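Local coordinates for protein ABC-type metal ion transport system, periplasmic component (Vibrio vulnificus, PDB 3K2D) that binds methionine between its two alpha/beta lobes, probably as the substrate-binding lipoprotein of an ABC importer, and activates Toll-like receptor 2, at residues A[102-111]-A[162-173]. The protein carries 4 engineered substitutions. Residues are numbered along the deposited sequence; the frame is centred on the assembly and turned at random.
Sequences LADGVRIAVP and LPRSLDDVALSI
Two neighbouring parallel strands of one lobe's mixed sheet, 107-111 and 171-173, pair in this NlpA-family periplasmic binding protein, with A109 and I108 facing S172 and L171. A109 is gripped through its backbone on both sides of its CA: its N donates to L171 O at 2.9 Å, and its O receives I173 N at 3.0 Å. Two residues before A109, R107 O accepts A170 N, so the pairing begins just before strand 171-173.

The two sheet faces differ in character. Beside I108 and L171 the contact is apolar, I108 CG2 approaching L171 CD2. On the other face A109 CB packs against L162 CD1 at 3.7 Å and S165 OG, both from the weakly bonded helix about 162-165, against V169 CG2 from the loop after it, and against S172 OG from the strand. With OG anti to its carbonyl carbon (chi1 -55°), S172 donates to S165 OG, which in turn donates to L162 O on a lone pair; that carbonyl also accepts S165 N.

At the start of strand 107-111, the R107 side chain bends at chi2 and chi3 and crosses V169 at about a right angle, laying one guanidinium face over V169 CG1, 4.1 Å from the plane. Its NH2 makes a weak bond to D168 O (133°). Strand 153-157 pairs with the other edge of 107-111, and the side chain of P111 lies about 8 Å from the bound methionine. The chain of two hydroxyls probably satisfies both buried serines beside the A109 methyl and joins the weakly bonded helix to strand 171-173.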
ATOM      1  N   LEU A 102      -7.303 -21.259 -15.772  1.00 34.74           N
ATOM      2  CA  LEU A 102      -7.810 -19.920 -15.971  1.00 31.76           C
ATOM      3  C   LEU A 102      -7.995 -19.972 -17.484  1.00 30.66           C
ATOM      4  O   LEU A 102      -7.095 -20.398 -18.212  1.00 29.68           O
ATOM      5  CB  LEU A 102      -6.733 -18.910 -15.579  1.00 31.06           C
ATOM      6  CG  LEU A 102      -7.034 -17.449 -15.265  1.00 30.18           C
ATOM      7  CD1 LEU A 102      -8.362 -17.310 -14.547  1.00 30.52           C
ATOM      8  CD2 LEU A 102      -5.903 -16.912 -14.390  1.00 28.40           C
ATOM      9  N   ALA A 103      -9.168 -19.592 -17.959  1.00 29.25           N
ATOM     10  CA  ALA A 103      -9.412 -19.631 -19.386  1.00 28.83           C
ATOM     11  C   ALA A 103      -8.401 -18.780 -20.147  1.00 27.93           C
ATOM     12  O   ALA A 103      -7.855 -17.808 -19.623  1.00 26.29           O
ATOM     13  CB  ALA A 103     -10.831 -19.158 -19.690  1.00 28.63           C
ATOM     14  N   ASP A 104      -8.152 -19.171 -21.389  1.00 27.02           N
ATOM     15  CA  ASP A 104      -7.238 -18.449 -22.247  1.00 26.75           C
ATOM     16  C   ASP A 104      -7.845 -17.117 -22.655  1.00 25.60           C
ATOM     17  O   ASP A 104      -9.060 -17.001 -22.816  1.00 24.80           O
ATOM     18  CB  ASP A 104      -6.934 -19.278 -23.490  1.00 29.19           C
ATOM     19  CG  ASP A 104      -5.833 -20.275 -23.257  1.00 33.33           C
ATOM     20  OD1 ASP A 104      -5.652 -20.696 -22.094  1.00 37.65           O
ATOM     21  OD2 ASP A 104      -5.152 -20.643 -24.234  1.00 38.06           O
ATOM     22  N   GLY A 105      -6.991 -16.112 -22.810  1.00 24.07           N
ATOM     23  CA  GLY A 105      -7.455 -14.805 -23.219  1.00 21.40           C
ATOM     24  C   GLY A 105      -8.178 -14.014 -22.151  1.00 22.54           C
ATOM     25  O   GLY A 105      -8.883 -13.061 -22.473  1.00 23.91           O
ATOM     26  N   VAL A 106      -8.022 -14.380 -20.883  1.00 22.15           N
ATOM     27  CA  VAL A 106      -8.705 -13.629 -19.832  1.00 20.88           C
ATOM     28  C   VAL A 106      -8.032 -12.288 -19.587  1.00 21.31           C
ATOM     29  O   VAL A 106      -6.886 -12.050 -19.989  1.00 20.47           O
ATOM     30  CB  VAL A 106      -8.748 -14.384 -18.472  1.00 19.73           C
ATOM     31  CG1 VAL A 106      -9.594 -15.634 -18.585  1.00 17.81           C
ATOM     32  CG2 VAL A 106      -7.338 -14.724 -18.020  1.00 19.35           C
ATOM     33  N   ARG A 107      -8.772 -11.420 -18.907  1.00 22.59           N
ATOM     34  CA  ARG A 107      -8.320 -10.085 -18.554  1.00 20.67           C
ATOM     35  C   ARG A 107      -7.902 -10.125 -17.086  1.00 18.41           C
ATOM     36  O   ARG A 107      -8.616 -10.664 -16.249  1.00 17.99           O
ATOM     37  CB  ARG A 107      -9.469  -9.085 -18.751  1.00 23.05           C
ATOM     38  CG  ARG A 107      -9.202  -7.976 -19.765  1.00 26.85           C
ATOM     39  CD  ARG A 107     -10.386  -7.765 -20.724  1.00 29.42           C
ATOM     40  NE  ARG A 107     -11.628  -7.423 -20.037  1.00 36.46           N
ATOM     41  CZ  ARG A 107     -11.984  -6.189 -19.677  1.00 40.02           C
ATOM     42  NH1 ARG A 107     -11.195  -5.157 -19.944  1.00 41.42           N
ATOM     43  NH2 ARG A 107     -13.126  -5.992 -19.027  1.00 40.34           N
ATOM     44  N   ILE A 108      -6.731  -9.579 -16.786  1.00 17.85           N
ATOM     45  CA  ILE A 108      -6.239  -9.521 -15.413  1.00 17.34           C
ATOM     46  C   ILE A 108      -5.962  -8.060 -15.081  1.00 18.06           C
ATOM     47  O   ILE A 108      -5.138  -7.409 -15.729  1.00 18.62           O
ATOM     48  CB  ILE A 108      -4.936 -10.349 -15.228  1.00 16.16           C
ATOM     49  CG1 ILE A 108      -5.255 -11.844 -15.333  1.00 15.32           C
ATOM     50  CG2 ILE A 108      -4.294 -10.022 -13.893  1.00 12.74           C
ATOM     51  CD1 ILE A 108      -4.090 -12.758 -15.039  1.00 17.06           C
ATOM     52  N   ALA A 109      -6.658  -7.544 -14.075  1.00 17.25           N
ATOM     53  CA  ALA A 109      -6.484  -6.153 -13.673  1.00 17.61           C
ATOM     54  C   ALA A 109      -5.367  -5.983 -12.635  1.00 17.99           C
ATOM     55  O   ALA A 109      -5.222  -6.804 -11.726  1.00 19.04           O
ATOM     56  CB  ALA A 109      -7.796  -5.606 -13.130  1.00 16.32           C
ATOM     57  N   VAL A 110      -4.584  -4.913 -12.789  1.00 16.67           N
ATOM     58  CA  VAL A 110      -3.469  -4.591 -11.888  1.00 15.93           C
ATOM     59  C   VAL A 110      -3.372  -3.069 -11.710  1.00 15.65           C
ATOM     60  O   VAL A 110      -3.928  -2.304 -12.496  1.00 14.18           O
ATOM     61  CB  VAL A 110      -2.098  -5.084 -12.462  1.00 16.71           C
ATOM     62  CG1 VAL A 110      -2.183  -6.549 -12.865  1.00 16.55           C
ATOM     63  CG2 VAL A 110      -1.687  -4.238 -13.658  1.00 14.37           C
ATOM     64  N   PRO A 111      -2.684  -2.611 -10.653  1.00 16.32           N
ATOM     65  CA  PRO A 111      -2.552  -1.165 -10.448  1.00 16.11           C
ATOM     66  C   PRO A 111      -1.670  -0.561 -11.540  1.00 16.75           C
ATOM     67  O   PRO A 111      -0.870  -1.268 -12.152  1.00 15.79           O
ATOM     68  CB  PRO A 111      -1.945  -1.061  -9.056  1.00 14.31           C
ATOM     69  CG  PRO A 111      -1.271  -2.380  -8.864  1.00 18.01           C
ATOM     70  CD  PRO A 111      -2.226  -3.351  -9.468  1.00 16.16           C
ATOM     71  N   LEU A 162      -9.415  -0.848  -8.507  1.00 20.33           N
ATOM     72  CA  LEU A 162      -9.267  -2.305  -8.581  1.00 21.09           C
ATOM     73  C   LEU A 162     -10.390  -3.117  -7.919  1.00 20.67           C
ATOM     74  O   LEU A 162     -10.756  -4.181  -8.416  1.00 20.88           O
ATOM     75  CB  LEU A 162      -7.928  -2.759  -7.987  1.00 20.93           C
ATOM     76  CG  LEU A 162      -6.708  -2.806  -8.913  1.00 21.35           C
ATOM     77  CD1 LEU A 162      -7.142  -3.323 -10.290  1.00 20.33           C
ATOM     78  CD2 LEU A 162      -6.085  -1.441  -9.046  1.00 20.64           C
ATOM     79  N   PRO A 163     -10.942  -2.641  -6.786  1.00 19.89           N
ATOM     80  CA  PRO A 163     -12.013  -3.418  -6.153  1.00 20.58           C
ATOM     81  C   PRO A 163     -13.160  -3.676  -7.123  1.00 21.33           C
ATOM     82  O   PRO A 163     -13.527  -4.822  -7.376  1.00 20.78           O
ATOM     83  CB  PRO A 163     -12.431  -2.538  -4.980  1.00 19.30           C
ATOM     84  CG  PRO A 163     -11.162  -1.871  -4.607  1.00 18.17           C
ATOM     85  CD  PRO A 163     -10.586  -1.480  -5.952  1.00 19.26           C
ATOM     86  N   ARG A 164     -13.704  -2.597  -7.671  1.00 22.76           N
ATOM     87  CA  ARG A 164     -14.800  -2.672  -8.622  1.00 24.57           C
ATOM     88  C   ARG A 164     -14.408  -3.435  -9.891  1.00 24.42           C
ATOM     89  O   ARG A 164     -15.274  -3.883 -10.649  1.00 26.85           O
ATOM     90  CB  ARG A 164     -15.265  -1.250  -8.962  1.00 29.14           C
ATOM     91  CG  ARG A 164     -16.114  -1.111 -10.221  1.00 37.83           C
ATOM     92  CD  ARG A 164     -17.429  -1.876 -10.146  1.00 45.03           C
ATOM     93  NE  ARG A 164     -18.085  -1.919 -11.456  1.00 51.42           N
ATOM     94  CZ  ARG A 164     -19.248  -2.520 -11.705  1.00 52.29           C
ATOM     95  NH1 ARG A 164     -19.906  -3.139 -10.732  1.00 51.93           N
ATOM     96  NH2 ARG A 164     -19.751  -2.507 -12.934  1.00 52.58           N
ATOM     97  N   SER A 165     -13.111  -3.609 -10.122  1.00 22.56           N
ATOM     98  CA  SER A 165     -12.671  -4.313 -11.320  1.00 21.92           C
ATOM     99  C   SER A 165     -13.042  -5.788 -11.281  1.00 22.05           C
ATOM    100  O   SER A 165     -13.205  -6.413 -12.322  1.00 21.70           O
ATOM    101  CB  SER A 165     -11.155  -4.168 -11.519  1.00 21.95           C
ATOM    102  OG  SER A 165     -10.419  -5.094 -10.741  1.00 22.78           O
ATOM    103  N   LEU A 166     -13.180  -6.342 -10.080  1.00 22.71           N
ATOM    104  CA  LEU A 166     -13.524  -7.751  -9.926  1.00 23.23           C
ATOM    105  C   LEU A 166     -14.781  -8.142 -10.694  1.00 26.31           C
ATOM    106  O   LEU A 166     -14.989  -9.323 -10.988  1.00 28.41           O
ATOM    107  CB  LEU A 166     -13.699  -8.101  -8.441  1.00 18.81           C
ATOM    108  CG  LEU A 166     -12.426  -8.096  -7.588  1.00 17.09           C
ATOM    109  CD1 LEU A 166     -12.786  -8.294  -6.124  1.00 11.37           C
ATOM    110  CD2 LEU A 166     -11.466  -9.201  -8.082  1.00 14.57           C
ATOM    111  N   ASP A 167     -15.612  -7.161 -11.031  1.00 28.80           N
ATOM    112  CA  ASP A 167     -16.853  -7.429 -11.755  1.00 30.50           C
ATOM    113  C   ASP A 167     -16.695  -7.377 -13.268  1.00 30.16           C
ATOM    114  O   ASP A 167     -17.638  -7.657 -13.998  1.00 30.35           O
ATOM    115  CB  ASP A 167     -17.937  -6.427 -11.338  1.00 33.66           C
ATOM    116  CG  ASP A 167     -18.356  -6.578  -9.873  1.00 38.32           C
ATOM    117  OD1 ASP A 167     -18.826  -7.674  -9.478  1.00 40.08           O
ATOM    118  OD2 ASP A 167     -18.225  -5.591  -9.115  1.00 40.33           O
ATOM    119  N   ASP A 168     -15.501  -7.037 -13.741  1.00 30.06           N
ATOM    120  CA  ASP A 168     -15.266  -6.911 -15.173  1.00 29.88           C
ATOM    121  C   ASP A 168     -14.145  -7.768 -15.728  1.00 29.14           C
ATOM    122  O   ASP A 168     -14.061  -7.966 -16.939  1.00 30.16           O
ATOM    123  CB  ASP A 168     -14.984  -5.452 -15.506  1.00 31.44           C
ATOM    124  CG  ASP A 168     -16.034  -4.526 -14.942  1.00 34.58           C
ATOM    125  OD1 ASP A 168     -17.186  -4.576 -15.422  1.00 35.69           O
ATOM    126  OD2 ASP A 168     -15.713  -3.760 -14.009  1.00 37.88           O
ATOM    127  N   VAL A 169     -13.277  -8.269 -14.857  1.00 26.65           N
ATOM    128  CA  VAL A 169     -12.170  -9.094 -15.312  1.00 24.86           C
ATOM    129  C   VAL A 169     -12.174 -10.443 -14.632  1.00 23.83           C
ATOM    130  O   VAL A 169     -12.945 -10.674 -13.703  1.00 23.71           O
ATOM    131  CB  VAL A 169     -10.819  -8.409 -15.047  1.00 25.80           C
ATOM    132  CG1 VAL A 169     -10.775  -7.070 -15.762  1.00 23.88           C
ATOM    133  CG2 VAL A 169     -10.611  -8.235 -13.549  1.00 24.81           C
ATOM    134  N   ALA A 170     -11.305 -11.333 -15.092  1.00 22.00           N
ATOM    135  CA  ALA A 170     -11.228 -12.668 -14.522  1.00 21.90           C
ATOM    136  C   ALA A 170     -10.546 -12.667 -13.160  1.00 22.83           C
ATOM    137  O   ALA A 170     -10.866 -13.485 -12.289  1.00 22.70           O
ATOM    138  CB  ALA A 170     -10.482 -13.590 -15.471  1.00 20.67           C
ATOM    139  N   LEU A 171      -9.617 -11.739 -12.966  1.00 22.47           N
ATOM    140  CA  LEU A 171      -8.882 -11.682 -11.713  1.00 22.16           C
ATOM    141  C   LEU A 171      -8.149 -10.348 -11.557  1.00 20.06           C
ATOM    142  O   LEU A 171      -7.659  -9.783 -12.530  1.00 20.24           O
ATOM    143  CB  LEU A 171      -7.906 -12.868 -11.675  1.00 23.39           C
ATOM    144  CG  LEU A 171      -6.998 -13.110 -10.471  1.00 26.23           C
ATOM    145  CD1 LEU A 171      -6.742 -14.602 -10.338  1.00 26.32           C
ATOM    146  CD2 LEU A 171      -5.688 -12.333 -10.634  1.00 24.81           C
ATOM    147  N   SER A 172      -8.079  -9.852 -10.328  1.00 19.13           N
ATOM    148  CA  SER A 172      -7.425  -8.577 -10.055  1.00 17.75           C
ATOM    149  C   SER A 172      -6.487  -8.615  -8.866  1.00 16.80           C
ATOM    150  O   SER A 172      -6.821  -9.153  -7.816  1.00 15.80           O
ATOM    151  CB  SER A 172      -8.465  -7.492  -9.780  1.00 18.73           C
ATOM    152  OG  SER A 172      -9.408  -7.387 -10.826  1.00 22.90           O
ATOM    153  N   ILE A 173      -5.308  -8.031  -9.041  1.00 17.09           N
ATOM    154  CA  ILE A 173      -4.333  -7.933  -7.966  1.00 16.02           C
ATOM    155  C   ILE A 173      -4.651  -6.584  -7.326  1.00 17.22           C
ATOM    156  O   ILE A 173      -4.511  -5.538  -7.957  1.00 18.81           O
ATOM    157  CB  ILE A 173      -2.892  -7.982  -8.521  1.00 15.06           C
ATOM    158  CG1 ILE A 173      -2.599  -9.413  -9.004  1.00 13.57           C
ATOM    159  CG2 ILE A 173      -1.891  -7.549  -7.451  1.00 11.91           C
ATOM    160  CD1 ILE A 173      -1.248  -9.593  -9.668  1.00 15.51           C
TER